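Local coordinates for protein type II restriction enzyme SfiI (PDB 2EZV) that recognises the double-stranded sequence GGCCNNNNNGGCC as a tetrameric type II restriction endonuclease and cleaves it to fragments with terminal 5'-phosphates, at residues D[70-74]-D[141-145]; D[94-99]-D[153-159]. One frame throughout, in Å; residues are numbered along the deposited sequence.

Contact 1: residues D[70-74]-D[141-145]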
loop_
_atom_site.group_PDB
_atom_site.type_symbol
_atom_site.label_atom_id
_atom_site.label_comp_id
_atom_site.label_asym_id
_atom_site.label_seq_id
_atom_site.Cartn_x
_atom_site.Cartn_y
_atom_site.Cartn_z
ATOM N N ILE D 70 0.364 -9.292 -8.256
ATOM C CA ILE D 70 0.954 -10.603 -8.452
ATOM C C ILE D 70 2.437 -10.387 -8.174
ATOM O O ILE D 70 3.010 -9.357 -8.568
ATOM C CB ILE D 70 0.739 -11.117 -9.892
ATOM C CG1 ILE D 70 -0.690 -11.656 -10.022
ATOM C CG2 ILE D 70 1.779 -12.179 -10.237
ATOM C CD1 ILE D 70 -1.040 -12.208 -11.391
ATOM N N ASN D 71 3.043 -11.343 -7.475
ATOM C CA ASN D 71 4.450 -11.256 -7.109
ATOM C C ASN D 71 5.389 -11.545 -8.280
ATOM O O ASN D 71 6.123 -12.534 -8.280
ATOM C CB ASN D 71 4.730 -12.215 -5.950
ATOM C CG ASN D 71 6.136 -12.086 -5.418
ATOM O OD1 ASN D 71 6.714 -11.006 -5.435
ATOM N ND2 ASN D 71 6.690 -13.187 -4.922
ATOM N N ARG D 72 5.356 -10.665 -9.275
ATOM C CA ARG D 72 6.181 -10.803 -10.462
ATOM C C ARG D 72 6.482 -9.419 -11.023
ATOM O O ARG D 72 5.578 -8.598 -11.209
ATOM C CB ARG D 72 5.450 -11.643 -11.517
ATOM C CG ARG D 72 6.306 -12.724 -12.155
ATOM C CD ARG D 72 7.576 -12.145 -12.747
ATOM N NE ARG D 72 8.268 -13.052 -13.658
ATOM C CZ ARG D 72 7.696 -13.668 -14.687
ATOM N NH1 ARG D 72 6.407 -13.500 -14.941
ATOM N NH2 ARG D 72 8.425 -14.414 -15.502
ATOM N N ARG D 73 7.756 -9.164 -11.293
ATOM C CA ARG D 73 8.177 -7.871 -11.819
ATOM C C ARG D 73 9.180 -8.067 -12.946
ATOM O O ARG D 73 9.847 -9.098 -13.020
ATOM C CB ARG D 73 8.848 -7.049 -10.718
ATOM C CG ARG D 73 8.031 -6.903 -9.455
ATOM C CD ARG D 73 8.924 -6.614 -8.265
ATOM N NE ARG D 73 8.760 -7.601 -7.203
ATOM C CZ ARG D 73 8.928 -8.907 -7.372
ATOM N NH1 ARG D 73 9.261 -9.374 -8.564
ATOM N NH2 ARG D 73 8.775 -9.749 -6.360
ATOM N N PHE D 74 9.279 -7.072 -13.822
ATOM C CA PHE D 74 10.240 -7.114 -14.921
ATOM C C PHE D 74 10.675 -5.689 -15.265
ATOM O O PHE D 74 9.944 -4.728 -15.011
ATOM C CB PHE D 74 9.625 -7.808 -16.148
ATOM C CG PHE D 74 8.441 -7.085 -16.729
ATOM C CD1 PHE D 74 8.621 -6.035 -17.625
ATOM C CD2 PHE D 74 7.147 -7.440 -16.367
ATOM C CE1 PHE D 74 7.534 -5.349 -18.150
ATOM C CE2 PHE D 74 6.054 -6.759 -16.886
ATOM C CZ PHE D 74 6.248 -5.708 -17.782
ATOM N N HIS D 141 1.566 -12.015 -23.875
ATOM C CA HIS D 141 1.355 -12.322 -22.466
ATOM C C HIS D 141 2.643 -12.758 -21.777
ATOM O O HIS D 141 3.591 -13.166 -22.434
ATOM C CB HIS D 141 0.306 -13.432 -22.346
ATOM C CG HIS D 141 0.622 -14.648 -23.164
ATOM N ND1 HIS D 141 1.655 -15.508 -22.856
ATOM C CD2 HIS D 141 0.061 -15.130 -24.300
ATOM C CE1 HIS D 141 1.719 -16.465 -23.765
ATOM N NE2 HIS D 141 0.762 -16.258 -24.654
ATOM N N LEU D 142 2.669 -12.668 -20.451
ATOM C CA LEU D 142 3.833 -13.076 -19.665
ATOM C C LEU D 142 3.468 -14.344 -18.906
ATOM O O LEU D 142 2.507 -14.354 -18.139
ATOM C CB LEU D 142 4.218 -11.986 -18.663
ATOM C CG LEU D 142 5.430 -12.249 -17.761
ATOM C CD1 LEU D 142 6.710 -12.331 -18.594
ATOM C CD2 LEU D 142 5.539 -11.128 -16.755
ATOM N N MET D 143 4.231 -15.411 -19.113
ATOM C CA MET D 143 3.945 -16.665 -18.439
ATOM C C MET D 143 4.318 -16.608 -16.965
ATOM O O MET D 143 5.429 -16.219 -16.607
ATOM C CB MET D 143 4.681 -17.818 -19.133
ATOM C CG MET D 143 4.158 -18.123 -20.529
ATOM S SD MET D 143 2.418 -18.630 -20.508
ATOM C CE MET D 143 2.373 -19.762 -21.887
ATOM N N LEU D 144 3.370 -16.986 -16.116
ATOM C CA LEU D 144 3.575 -16.994 -14.671
ATOM C C LEU D 144 3.636 -18.450 -14.214
ATOM O O LEU D 144 2.948 -19.307 -14.766
ATOM C CB LEU D 144 2.413 -16.283 -13.964
ATOM C CG LEU D 144 2.068 -14.851 -14.388
ATOM C CD1 LEU D 144 0.850 -14.366 -13.610
ATOM C CD2 LEU D 144 3.251 -13.942 -14.143
ATOM N N GLN D 145 4.455 -18.726 -13.207
ATOM C CA GLN D 145 4.600 -20.083 -12.697
ATOM C C GLN D 145 3.636 -20.369 -11.555
ATOM O O GLN D 145 3.782 -19.817 -10.462
ATOM C CB GLN D 145 6.030 -20.316 -12.203
ATOM C CG GLN D 145 6.260 -21.713 -11.644
ATOM C CD GLN D 145 6.024 -22.788 -12.681
ATOM O OE1 GLN D 145 6.650 -22.779 -13.737
ATOM N NE2 GLN D 145 5.117 -23.715 -12.394
HETATM O O HOH W 1 7.596 -15.643 -17.863
#
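The guanidinium of Arg72 and the ring of Phe74 both come up against Leu142, each meeting its CD2 methyl obliquely. Water 1 sits at the guanidinium edge, in its plane, and accepts a bond from Arg72 NH2 at 2.8 Å. It passes the contact on to Met143 O, 2.6 Å from the water oxygen. Arg72 NH1 addresses the same carbonyl directly, though only through a weak bond of 3.3 Å to Met143 O with 143° at the hydrogen, so one backbone oxygen is gripped by both the arginine and its water. The packing around NH1 is tight: it lies 3.1 Å from Leu142 CD2 and 3.3 Å from Leu144 CD2, while the bend at chi2 (-55°) lays Arg72 CG against the latter methyl. The Phe74 and Leu142 side chains run alongside one another in opposing senses, with CD2 of the ring 4.0 Å from CD2 of the leucine. At the far end Ile70 and Leu144 meet tip to tip, CD1 to CD1 at 3.6 Å. A leucine in place of Arg72 would probably leave water 1 poorly anchored and Met143 O without its direct charged partner. Beyond the pair, Arg73 forms a salt bridge with Glu34 of a second subunit. Residues 70-74, a loop leading into strand 80-86, pack by their side chains across strands 80-86 and 93-104 and against strand 141-145, itself paired antiparallel with strand 151-167 in the mixed sheet of a PD-(D/E)XK nuclease.

Contact 2: residues D[94-99]-D[153-159]; sequences PQVLLV and PAVTTSI
Gln95 crosses Thr157 obliquely, its extended chain carrying the carboxamide over to the threonine hydroxyl. With CG anti to the backbone N (chi1 171°), NE2 donates to Thr157 OG1 at 2.8 Å, the oxygen lying 22° out of the amide plane. The amide has further partners in Arg84 NH2, which bonds OE1, and Thr20 OG1, which bonds NE2; together they fix its rotation and satisfy a buried polar group. Leu97 and Ile159 continue this face of the sheet, touching CD1 to CD1 at 3.5 Å, and helix 10-41 covers it through Thr20 and Ile24. On the reverse face Val96 CG2 rests 3.8 Å from Ala154 CB, and CD2 of Leu98 reaches across to the side chain of Thr156, 4.0 Å from its CG2.

Between the faces runs a parallel ladder in which Val96 and Leu98 each use both N and O toward the partner strand. Val96 N bonds Val155 O at 2.6 Å and Leu98 N bonds Thr157 O at 3.0 Å; in return Thr157 N approaches Val96 O and Ile159 N approaches Leu98 O, the last pair 2.7 Å apart. At the start of the ladder the bond from Val155 N to Pro94 O is weak. Gln95, Leu97 and Val99 turn their backbone bonds the other way, to strand 80-86, which makes 94-99 an interior strand. The segments cross at -33°, giving the pair a marked twist. The 53 residues joining them contain no helix, so the connection is not a beta-alpha-beta crossover. This is the buried parallel pair within the central mixed sheet of the PD-(D/E)XK fold, and strand 93-104 runs straight on into the calcium ligands Asp100 and Ala101.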
loop_
_atom_site.group_PDB
_atom_site.type_symbol
_atom_site.label_atom_id
_atom_site.label_comp_id
_atom_site.label_asym_id
_atom_site.label_seq_id
_atom_site.Cartn_x
_atom_site.Cartn_y
_atom_site.Cartn_z
ATOM N N PRO D 94 -5.257 -12.924 -14.797
ATOM C CA PRO D 94 -3.887 -12.487 -14.518
ATOM C C PRO D 94 -3.591 -11.474 -15.649
ATOM O O PRO D 94 -3.911 -11.724 -16.821
ATOM C CB PRO D 94 -3.084 -13.782 -14.636
ATOM C CG PRO D 94 -3.874 -14.567 -15.659
ATOM C CD PRO D 94 -5.297 -14.336 -15.211
ATOM N N GLN D 95 -3.006 -10.331 -15.310
ATOM C CA GLN D 95 -2.761 -9.313 -16.320
ATOM C C GLN D 95 -1.481 -8.507 -16.135
ATOM O O GLN D 95 -1.059 -8.236 -15.016
ATOM C CB GLN D 95 -3.961 -8.360 -16.345
ATOM C CG GLN D 95 -3.820 -7.100 -17.190
ATOM C CD GLN D 95 -5.028 -6.167 -17.044
ATOM O OE1 GLN D 95 -5.329 -5.685 -15.946
ATOM N NE2 GLN D 95 -5.722 -5.910 -18.151
ATOM N N VAL D 96 -0.864 -8.135 -17.255
ATOM C CA VAL D 96 0.329 -7.300 -17.242
ATOM C C VAL D 96 -0.136 -5.943 -17.768
ATOM O O VAL D 96 -0.306 -5.766 -18.972
ATOM C CB VAL D 96 1.428 -7.840 -18.180
ATOM C CG1 VAL D 96 2.616 -6.898 -18.164
ATOM C CG2 VAL D 96 1.872 -9.226 -17.746
ATOM N N LEU D 97 -0.380 -4.992 -16.873
ATOM C CA LEU D 97 -0.827 -3.671 -17.319
ATOM C C LEU D 97 0.362 -2.889 -17.838
ATOM O O LEU D 97 1.357 -2.725 -17.132
ATOM C CB LEU D 97 -1.491 -2.883 -16.179
ATOM C CG LEU D 97 -1.865 -1.430 -16.528
ATOM C CD1 LEU D 97 -2.699 -1.406 -17.806
ATOM C CD2 LEU D 97 -2.650 -0.790 -15.389
ATOM N N LEU D 98 0.252 -2.416 -19.077
ATOM C CA LEU D 98 1.309 -1.633 -19.721
ATOM C C LEU D 98 0.751 -0.294 -20.170
ATOM O O LEU D 98 -0.191 -0.247 -20.960
ATOM C CB LEU D 98 1.843 -2.366 -20.959
ATOM C CG LEU D 98 2.946 -3.426 -20.885
ATOM C CD1 LEU D 98 2.960 -4.097 -19.539
ATOM C CD2 LEU D 98 2.736 -4.439 -22.008
ATOM N N VAL D 99 1.299 0.799 -19.661
ATOM C CA VAL D 99 0.820 2.088 -20.115
ATOM C C VAL D 99 2.011 2.980 -20.380
ATOM O O VAL D 99 3.022 2.943 -19.677
ATOM C CB VAL D 99 -0.196 2.750 -19.120
ATOM C CG1 VAL D 99 -0.457 1.839 -17.950
ATOM C CG2 VAL D 99 0.286 4.110 -18.689
ATOM N N PRO D 153 -0.669 -17.870 -18.448
ATOM C CA PRO D 153 -0.414 -16.606 -19.145
ATOM C C PRO D 153 -1.105 -15.376 -18.555
ATOM O O PRO D 153 -2.312 -15.391 -18.302
ATOM C CB PRO D 153 -0.886 -16.902 -20.564
ATOM C CG PRO D 153 -2.051 -17.827 -20.323
ATOM C CD PRO D 153 -1.539 -18.756 -19.245
ATOM N N ALA D 154 -0.330 -14.317 -18.332
ATOM C CA ALA D 154 -0.876 -13.070 -17.808
ATOM C C ALA D 154 -1.044 -12.144 -19.006
ATOM O O ALA D 154 -0.060 -11.674 -19.591
ATOM C CB ALA D 154 0.076 -12.451 -16.784
ATOM N N VAL D 155 -2.292 -11.894 -19.376
ATOM C CA VAL D 155 -2.591 -11.049 -20.520
ATOM C C VAL D 155 -1.981 -9.663 -20.481
ATOM O O VAL D 155 -1.960 -8.994 -19.445
ATOM C CB VAL D 155 -4.093 -10.839 -20.698
ATOM C CG1 VAL D 155 -4.427 -10.815 -22.190
ATOM C CG2 VAL D 155 -4.855 -11.909 -19.950
ATOM N N THR D 156 -1.524 -9.233 -21.646
ATOM C CA THR D 156 -0.919 -7.931 -21.838
ATOM C C THR D 156 -2.002 -6.959 -22.278
ATOM O O THR D 156 -2.764 -7.254 -23.195
ATOM C CB THR D 156 0.188 -8.020 -22.935
ATOM O OG1 THR D 156 1.474 -8.076 -22.307
ATOM C CG2 THR D 156 0.128 -6.844 -23.892
ATOM N N THR D 157 -2.083 -5.814 -21.616
ATOM C CA THR D 157 -3.061 -4.795 -21.978
ATOM C C THR D 157 -2.308 -3.489 -22.178
ATOM O O THR D 157 -1.697 -2.963 -21.245
ATOM C CB THR D 157 -4.140 -4.621 -20.887
ATOM O OG1 THR D 157 -4.917 -5.818 -20.804
ATOM C CG2 THR D 157 -5.076 -3.449 -21.225
ATOM N N SER D 158 -2.366 -2.968 -23.398
ATOM C CA SER D 158 -1.647 -1.751 -23.756
ATOM C C SER D 158 -2.444 -0.464 -23.681
ATOM O O SER D 158 -3.509 -0.337 -24.293
ATOM C CB SER D 158 -1.067 -1.902 -25.159
ATOM O OG SER D 158 -0.247 -3.055 -25.226
ATOM N N ILE D 159 -1.894 0.505 -22.956
ATOM C CA ILE D 159 -2.548 1.792 -22.782
ATOM C C ILE D 159 -1.618 2.996 -22.953
ATOM O O ILE D 159 -0.456 2.961 -22.555
ATOM C CB ILE D 159 -3.209 1.840 -21.400
ATOM C CG1 ILE D 159 -4.232 0.704 -21.327
ATOM C CG2 ILE D 159 -3.884 3.205 -21.164
ATOM C CD1 ILE D 159 -4.736 0.419 -19.958
#

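In the fold
Contacts 1 and 2 have centres 10 Å apart and meet on one sheet, their segments alternating along the chain. Among the points where they touch, Leu142 O probably accepts a hydrogen bond from Ala154 N (2.8 Å), linking strands 141-145 and 151-167, and Phe74 CE2 packs 3.7 Å from Val96 CG1. Contact 2 lies nearer the calcium site, with the Val99 side chain about 8 Å from the bound ion; the nearest atom of contact 2 is about 10 Å from the DNA. In contact 1 the Phe74 side chain is about 13 Å from the metal. Both loop 70-74 and strand 94-99 lead along the chain to calcium ligands, Asp79 after the former and Asp100 with Ala101 after the latter.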